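Local structure of ethylbenzene dehydrogenase alpha-subunit (Aromatoleum aromaticum, 2IVF) at residues 529-532 with 533-537; 522-525 with 526-530; 131-134 with 135-139; 860-863 with 864-868. The protein is the alpha-subunit of a three-chain enzyme of the molybdopterin oxidoreductase family, holding molybdenum, two pterin guanine dinucleotide cofactors and an iron-sulfur cluster. All coordinates share one frame; numbering follows the deposited sequence.

Interaction 1 of 4, residues 529-532 with 533-537; sequences GNIE and FMKVV
Four successive i to i+4 backbone bonds join G529-E532 to F533-V537, from F533 N to G529 O (3.2 Å, N-H...O angle 175°) through to V536 N on E532 O (3.2 Å), so the two segments are consecutive turns of one regular helix. E532 and K535, three residues apart, run side by side in the same direction. In the glutamate a bend at chi2 (-52°) turns the carboxylate alongside the end of the lysine; OE1 lies 3.5 Å from K535 NZ in a salt bridge and nearer still, 3.0 Å, to K535 CE. A water accepts from K535 NZ at 2.7 Å and lies 3.3 Å from E532 OE2, where a donated bond is possible but not assured. On another flank, N530 lies alongside M534, with its OD1 4.0 Å from M534 CG. At the F533 ring, V537 CG1 sits above the centre and M534 SD at the edge, in plane. Helix 504-520 covers the side bearing F533, V536 and V537 through M509 and F513, whereas I531 packs on P806 and Y955. This is a partly buried helix, packed on helix 504-520 along one flank and on loops and helix 777-781 along another, with an i to i+3 Glu-Lys salt bridge, within the molybdopterin oxidoreductase region.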
# COMPACT_ATOMS: atom_id res chain seq x y z
N GLY A 529 -27.11 27.69 -6.32
CA GLY A 529 -28.35 27.15 -5.77
C GLY A 529 -28.06 25.86 -5.03
O GLY A 529 -28.58 25.62 -3.94
N ASN A 530 -27.24 25.02 -5.64
CA ASN A 530 -26.85 23.73 -5.03
C ASN A 530 -26.09 23.88 -3.70
O ASN A 530 -26.37 23.17 -2.73
CB ASN A 530 -26.08 22.90 -6.04
CG ASN A 530 -25.48 21.66 -5.43
OD1 ASN A 530 -24.31 21.64 -5.01
ND2 ASN A 530 -26.29 20.61 -5.34
N ILE A 531 -25.16 24.83 -3.64
CA ILE A 531 -24.46 25.16 -2.37
C ILE A 531 -25.41 25.58 -1.23
O ILE A 531 -25.27 25.13 -0.10
CB ILE A 531 -23.44 26.28 -2.58
CG1 ILE A 531 -22.29 25.82 -3.49
CG2 ILE A 531 -22.83 26.73 -1.26
CD1 ILE A 531 -21.55 26.98 -4.06
N GLU A 532 -26.36 26.46 -1.52
CA GLU A 532 -27.31 26.89 -0.50
C GLU A 532 -28.07 25.68 0.04
O GLU A 532 -28.20 25.48 1.25
CB GLU A 532 -28.28 27.91 -1.06
CG GLU A 532 -27.61 29.22 -1.51
CD GLU A 532 -26.71 29.83 -0.44
OE1 GLU A 532 -27.05 29.72 0.75
OE2 GLU A 532 -25.66 30.40 -0.79
N PHE A 533 -28.59 24.87 -0.88
CA PHE A 533 -29.25 23.61 -0.51
C PHE A 533 -28.34 22.80 0.39
O PHE A 533 -28.75 22.28 1.43
CB PHE A 533 -29.56 22.80 -1.79
CG PHE A 533 -30.07 21.40 -1.55
CD1 PHE A 533 -31.43 21.14 -1.47
CD2 PHE A 533 -29.19 20.33 -1.46
CE1 PHE A 533 -31.92 19.84 -1.27
CE2 PHE A 533 -29.68 19.02 -1.26
CZ PHE A 533 -31.05 18.80 -1.17
N MET A 534 -27.08 22.69 0.00
CA MET A 534 -26.18 21.85 0.76
C MET A 534 -25.95 22.37 2.17
O MET A 534 -25.87 21.59 3.12
CB MET A 534 -24.85 21.72 0.04
CG MET A 534 -24.91 20.80 -1.17
SD MET A 534 -25.52 19.13 -0.80
CE MET A 534 -24.11 18.54 0.18
N LYS A 535 -25.82 23.69 2.30
CA LYS A 535 -25.63 24.29 3.59
C LYS A 535 -26.76 23.90 4.53
O LYS A 535 -26.51 23.48 5.65
CB LYS A 535 -25.51 25.82 3.48
CG LYS A 535 -24.29 26.28 2.69
CD LYS A 535 -23.82 27.70 3.03
CE LYS A 535 -24.67 28.78 2.39
NZ LYS A 535 -24.10 30.17 2.61
N VAL A 536 -27.99 23.97 4.04
CA VAL A 536 -29.15 23.64 4.86
C VAL A 536 -29.27 22.17 5.16
O VAL A 536 -29.34 21.76 6.33
CB VAL A 536 -30.43 24.10 4.20
CG1 VAL A 536 -31.64 23.60 4.99
CG2 VAL A 536 -30.42 25.63 4.08
N VAL A 537 -29.29 21.35 4.13
CA VAL A 537 -29.47 19.94 4.36
C VAL A 537 -28.39 19.35 5.29
O VAL A 537 -28.67 18.46 6.06
CB VAL A 537 -29.53 19.17 3.04
CG1 VAL A 537 -30.63 19.80 2.11
CG2 VAL A 537 -28.17 19.19 2.38
O HOH W 1 -22.65 30.87 0.48

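Interaction 2 of 4, residues 522-525 with 526-530; sequences PTST and DEMGN
T525 and M528 meet at the start of helix 526-540, where their side chains cross obliquely. T525 carries its hydroxyl between the backbone N and the carbonyl carbon (chi1 58°), and this turns OG1 toward the first turn of the helix: it takes a weak bond from M528 N at 3.4 Å and lies 3.3 Å from M528 CG. The methionine starts with CG anti to its carbonyl carbon (chi1 -66°) and is extended beyond it, which carries the sulfur back along the preceding chain. There SD accepts a weak but nearly straight bond from T525 N, 3.5 Å long with an N-H...S angle of 165°, and also lies against S524 CA. With each residue's side chain accepting from the other's backbone N-H, the pair forms a capping box with T525 as N-cap, a thioether standing in the place more familiar for a carboxylate. The T525 carbonyl enters the helix proper, accepting from G529 N at 3.0 Å. E527 runs out in an extended chain toward K234, and one water joins its OE2 to T525 OG1, 2.7 Å from the threonine oxygen, from which it accepts. The other carboxylate oxygen of E527 forms a salt bridge with K234. In D526, CG stands between its backbone N and carbonyl carbon, from where OD1 takes a weak bond from E527 N; its stronger partner is K803. S524 OG is bonded to D521 O, just after helix 504-520.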
# COMPACT_ATOMS: atom_id res chain seq x y z
N PRO A 522 -30.61 37.21 -9.34
CA PRO A 522 -30.88 36.64 -10.66
C PRO A 522 -29.66 36.32 -11.52
O PRO A 522 -29.82 35.81 -12.64
CB PRO A 522 -31.73 37.73 -11.35
CG PRO A 522 -32.24 38.59 -10.25
CD PRO A 522 -31.15 38.57 -9.23
N THR A 523 -28.46 36.63 -11.03
CA THR A 523 -27.23 36.30 -11.74
C THR A 523 -26.66 35.00 -11.20
O THR A 523 -25.66 34.48 -11.72
CB THR A 523 -26.19 37.45 -11.63
OG1 THR A 523 -25.82 37.63 -10.27
CG2 THR A 523 -26.78 38.77 -12.17
N SER A 524 -27.32 34.46 -10.17
CA SER A 524 -26.88 33.23 -9.54
C SER A 524 -26.93 32.08 -10.53
O SER A 524 -27.74 32.08 -11.44
CB SER A 524 -27.78 32.87 -8.35
OG SER A 524 -27.64 33.83 -7.33
N THR A 525 -26.04 31.10 -10.32
CA THR A 525 -25.98 29.88 -11.13
C THR A 525 -26.55 28.68 -10.38
O THR A 525 -26.73 28.69 -9.15
CB THR A 525 -24.55 29.54 -11.50
OG1 THR A 525 -23.80 29.38 -10.29
CG2 THR A 525 -23.92 30.64 -12.34
N ASP A 526 -26.79 27.62 -11.14
CA ASP A 526 -27.19 26.34 -10.54
C ASP A 526 -26.24 25.93 -9.43
O ASP A 526 -26.66 25.45 -8.36
CB ASP A 526 -27.31 25.25 -11.62
CG ASP A 526 -26.13 25.24 -12.61
OD1 ASP A 526 -25.01 25.73 -12.31
OD2 ASP A 526 -26.34 24.74 -13.73
N GLU A 527 -24.95 26.14 -9.68
CA GLU A 527 -23.90 25.75 -8.75
C GLU A 527 -24.13 26.42 -7.41
O GLU A 527 -23.98 25.81 -6.35
CB GLU A 527 -22.54 26.13 -9.32
CG GLU A 527 -21.40 25.80 -8.39
CD GLU A 527 -20.03 25.97 -8.99
OE1 GLU A 527 -19.08 25.43 -8.37
OE2 GLU A 527 -19.90 26.64 -10.05
N MET A 528 -24.56 27.67 -7.46
CA MET A 528 -24.82 28.47 -6.26
C MET A 528 -26.10 28.02 -5.54
O MET A 528 -26.15 27.94 -4.30
CB MET A 528 -24.92 29.93 -6.65
CG MET A 528 -23.61 30.48 -7.17
SD MET A 528 -23.78 32.13 -7.81
CE MET A 528 -22.29 32.26 -8.76
N GLY A 529 -27.11 27.69 -6.32
CA GLY A 529 -28.35 27.15 -5.77
C GLY A 529 -28.06 25.86 -5.03
O GLY A 529 -28.58 25.62 -3.94
N ASN A 530 -27.24 25.02 -5.64
CA ASN A 530 -26.85 23.73 -5.03
C ASN A 530 -26.09 23.88 -3.70
O ASN A 530 -26.37 23.17 -2.73
CB ASN A 530 -26.08 22.90 -6.04
CG ASN A 530 -25.48 21.66 -5.43
OD1 ASN A 530 -24.31 21.64 -5.01
ND2 ASN A 530 -26.29 20.61 -5.34
O HOH W 2 -21.17 28.89 -10.76

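Interaction 3 of 4, residues 131-134 with 135-139; sequences SAFN and NNLYG
The short, weakly bonded helix 134-137, which follows the stretch bearing C127 and G130 of the iron-sulfur cluster pocket, is entered through a turn from A132 to N135. A132 O receives two donors from N135: the backbone N at 3.0 Å and the side-chain ND2 at 2.8 Å. Both approach from the same face of the carbonyl plane, N135 N standing 39° out of it. N135 CG is anti to its own carbonyl carbon (chi1 -63°), a rotation that swings the amide back over the preceding turn. F133 O continues the pattern with weak bonds from N136 N and L137 N. The F133 ring takes N136 CB over one face in a CH-pi contact, 3.7 Å from the ring centroid, and the N136 amide plane is tilted only 15° from that of the ring. L137 CD2 meets the same ring obliquely, 3.5 Å from CE2. Y655 stacks on F133 and W654 meets it edge-to-face, making a small aromatic cluster. N135 reaches beyond the chain as well, ND2 to N40 and OD1 to K44 of the beta-subunit. The N135 amide is therefore fixed at both ends, so its rotation should be closely defined and the turn coupled to the subunit interface, whereas buried N136 OD1 has no hydrogen-bond partner in the model.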
# COMPACT_ATOMS: atom_id res chain seq x y z
N SER A 131 -4.71 -7.64 -3.90
CA SER A 131 -4.30 -8.90 -4.53
C SER A 131 -3.92 -9.99 -3.51
O SER A 131 -3.61 -11.13 -3.92
CB SER A 131 -3.13 -8.63 -5.48
OG SER A 131 -3.55 -7.83 -6.58
N ALA A 132 -3.93 -9.64 -2.23
CA ALA A 132 -3.69 -10.60 -1.12
C ALA A 132 -4.80 -10.57 -0.08
O ALA A 132 -4.66 -11.11 1.02
CB ALA A 132 -2.38 -10.25 -0.44
N PHE A 133 -5.95 -10.00 -0.44
CA PHE A 133 -7.03 -9.84 0.51
C PHE A 133 -7.63 -11.16 1.03
O PHE A 133 -8.14 -11.22 2.13
CB PHE A 133 -8.14 -8.94 -0.07
CG PHE A 133 -9.05 -8.48 1.00
CD1 PHE A 133 -8.60 -7.51 1.86
CD2 PHE A 133 -10.27 -9.09 1.24
CE1 PHE A 133 -9.38 -7.11 2.95
CE2 PHE A 133 -11.04 -8.70 2.33
CZ PHE A 133 -10.58 -7.71 3.18
N ASN A 134 -7.51 -12.25 0.28
CA ASN A 134 -7.91 -13.53 0.81
C ASN A 134 -7.28 -13.82 2.17
O ASN A 134 -7.87 -14.51 3.00
CB ASN A 134 -7.51 -14.63 -0.19
CG ASN A 134 -5.99 -14.91 -0.20
OD1 ASN A 134 -5.25 -14.41 -1.05
ND2 ASN A 134 -5.56 -15.79 0.70
N ASN A 135 -6.10 -13.27 2.43
CA ASN A 135 -5.41 -13.48 3.70
C ASN A 135 -6.07 -12.75 4.82
O ASN A 135 -6.07 -13.23 5.95
CB ASN A 135 -3.96 -13.07 3.56
CG ASN A 135 -3.26 -13.92 2.55
OD1 ASN A 135 -3.02 -15.10 2.80
ND2 ASN A 135 -3.06 -13.39 1.35
N ASN A 136 -6.67 -11.60 4.51
CA ASN A 136 -7.45 -10.88 5.52
C ASN A 136 -8.65 -11.69 5.98
O ASN A 136 -8.99 -11.74 7.17
CB ASN A 136 -7.94 -9.55 4.99
CG ASN A 136 -6.84 -8.51 4.91
OD1 ASN A 136 -5.94 -8.66 4.11
ND2 ASN A 136 -6.94 -7.44 5.71
N LEU A 137 -9.32 -12.32 5.03
CA LEU A 137 -10.53 -13.07 5.33
C LEU A 137 -10.28 -14.28 6.25
O LEU A 137 -11.19 -14.75 6.89
CB LEU A 137 -11.19 -13.52 4.03
CG LEU A 137 -11.67 -12.43 3.11
CD1 LEU A 137 -12.36 -13.10 1.86
CD2 LEU A 137 -12.58 -11.43 3.80
N TYR A 138 -9.07 -14.79 6.31
CA TYR A 138 -8.79 -15.92 7.19
C TYR A 138 -7.76 -15.57 8.24
O TYR A 138 -7.25 -16.45 8.91
CB TYR A 138 -8.44 -17.16 6.35
CG TYR A 138 -9.54 -17.28 5.31
CD1 TYR A 138 -10.79 -17.79 5.66
CD2 TYR A 138 -9.37 -16.78 3.99
CE1 TYR A 138 -11.83 -17.86 4.73
CE2 TYR A 138 -10.37 -16.81 3.05
CZ TYR A 138 -11.62 -17.35 3.43
OH TYR A 138 -12.65 -17.39 2.56
N GLY A 139 -7.57 -14.27 8.49
CA GLY A 139 -6.55 -13.84 9.41
C GLY A 139 -7.00 -13.71 10.84
O GLY A 139 -8.19 -13.50 11.12

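Interaction 4 of 4, residues 860-863 with 864-868; sequences TNSH and LSRLH
N861 caps the short helix 862-865: its side chain, with CG anti to the backbone N (chi1 -169°), places OD1 3.0 Å from L864 N, and the donor lies 16° out of the carbonyl plane of the amide. The same oxygen rests 3.7 Å from L864 CB, while ND2 at the other end of the amide is bonded to E141. The N861 main-chain carbonyl is doubly gripped, by S865 N at 2.9 Å and by S865 OG at 2.8 Å, the two donors coming from opposite faces of its plane; here the serine hydroxyl points back to the carbonyl four residues earlier. S862 follows, its O accepting from R866 N at 3.2 Å while its CB lies over one face of the R866 guanidinium, 3.6 Å from NH2. In the arginine, chi1 (-63°) sets CG anti to the carbonyl carbon, and the chain then runs extended to NE beside S862 and H863; NE bonds to F95 O of the beta-subunit. H863 closes the segment: its O takes a second, weak bond from R866 N, and its CA lies 3.6 Å from R866 NH1. The helix then gives way to a type I beta turn from S865 to H868, in which S865 O stands over the centre of the H868 ring. Within the family's dinucleotide-binding region, the chemistry implies a short helix whose few backbone bonds are supplemented by the N861 cap and the S865 hydroxyl, while R866 ties the far end to the neighbouring subunit.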
# COMPACT_ATOMS: atom_id res chain seq x y z
N THR A 860 -2.88 -5.18 10.51
CA THR A 860 -2.88 -6.31 11.41
C THR A 860 -2.96 -7.62 10.63
O THR A 860 -3.33 -8.67 11.18
CB THR A 860 -3.99 -6.18 12.50
OG1 THR A 860 -5.26 -5.88 11.89
CG2 THR A 860 -3.59 -5.13 13.54
N ASN A 861 -2.55 -7.59 9.35
CA ASN A 861 -2.54 -8.78 8.54
C ASN A 861 -1.18 -9.39 8.50
O ASN A 861 -0.22 -8.75 8.07
CB ASN A 861 -2.98 -8.51 7.11
CG ASN A 861 -3.20 -9.75 6.37
OD1 ASN A 861 -2.42 -10.11 5.46
ND2 ASN A 861 -4.22 -10.49 6.78
N SER A 862 -1.07 -10.63 8.95
CA SER A 862 0.24 -11.27 8.95
C SER A 862 0.90 -11.29 7.57
O SER A 862 2.06 -10.91 7.43
CB SER A 862 0.14 -12.69 9.47
OG SER A 862 -0.14 -12.66 10.85
N HIS A 863 0.16 -11.78 6.59
CA HIS A 863 0.69 -11.96 5.22
C HIS A 863 1.25 -10.66 4.65
O HIS A 863 2.40 -10.64 4.11
CB HIS A 863 -0.42 -12.51 4.34
CG HIS A 863 0.00 -12.84 2.95
ND1 HIS A 863 0.42 -14.10 2.59
CD2 HIS A 863 0.05 -12.09 1.83
CE1 HIS A 863 0.71 -14.12 1.30
NE2 HIS A 863 0.49 -12.91 0.81
N LEU A 864 0.47 -9.58 4.75
CA LEU A 864 0.82 -8.32 4.13
C LEU A 864 1.88 -7.64 4.94
O LEU A 864 2.69 -6.86 4.40
CB LEU A 864 -0.43 -7.43 3.94
CG LEU A 864 -1.31 -7.88 2.76
CD1 LEU A 864 -2.72 -7.25 2.73
CD2 LEU A 864 -0.51 -7.56 1.44
N SER A 865 1.91 -7.92 6.24
CA SER A 865 2.88 -7.31 7.13
C SER A 865 4.27 -7.85 6.92
O SER A 865 5.21 -7.20 7.27
CB SER A 865 2.46 -7.46 8.59
OG SER A 865 1.36 -6.61 8.84
N ARG A 866 4.37 -9.03 6.31
CA ARG A 866 5.66 -9.58 5.87
C ARG A 866 6.29 -8.92 4.60
O ARG A 866 7.41 -9.26 4.23
CB ARG A 866 5.54 -11.07 5.67
CG ARG A 866 5.21 -11.80 6.94
CD ARG A 866 5.06 -13.26 6.61
NE ARG A 866 4.44 -13.91 7.74
CZ ARG A 866 3.24 -14.48 7.77
NH1 ARG A 866 2.51 -14.64 6.68
NH2 ARG A 866 2.84 -15.03 8.89
N LEU A 867 5.59 -7.95 3.99
CA LEU A 867 6.14 -7.13 2.88
C LEU A 867 6.99 -5.98 3.44
O LEU A 867 7.57 -5.23 2.69
CB LEU A 867 4.99 -6.57 2.05
CG LEU A 867 4.27 -7.71 1.28
CD1 LEU A 867 3.17 -7.17 0.36
CD2 LEU A 867 5.20 -8.58 0.45
N HIS A 868 7.03 -5.85 4.76
CA HIS A 868 7.74 -4.74 5.39
C HIS A 868 8.29 -5.16 6.74
O HIS A 868 8.36 -6.34 7.03
CB HIS A 868 6.87 -3.49 5.44
CG HIS A 868 5.57 -3.66 6.17
ND1 HIS A 868 5.41 -3.38 7.52
CD2 HIS A 868 4.36 -4.06 5.73
CE1 HIS A 868 4.15 -3.61 7.86
NE2 HIS A 868 3.49 -4.00 6.79

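Overall arrangement
Followed from the N terminus, the chain makes interaction 3 first, at the turn into helix 134-137, then interaction 2 at the start of helix 526-540, interaction 1 about two turns further along it, and last interaction 4 around helix 862-865. Each closes only a local turn; none nests in or crosses another. Interactions 2 and 1 overlap in G529 and N530, so the cap runs directly into the helix body. Interactions 3 and 4, far apart in sequence, meet in space with centres about 10 Å apart, N135 packing on H863 and N136 on N861 and L864. Both touch the beta-subunit, on the opposite side of the chain's centre from the other pair, whose centres lie 42 to 50 Å away.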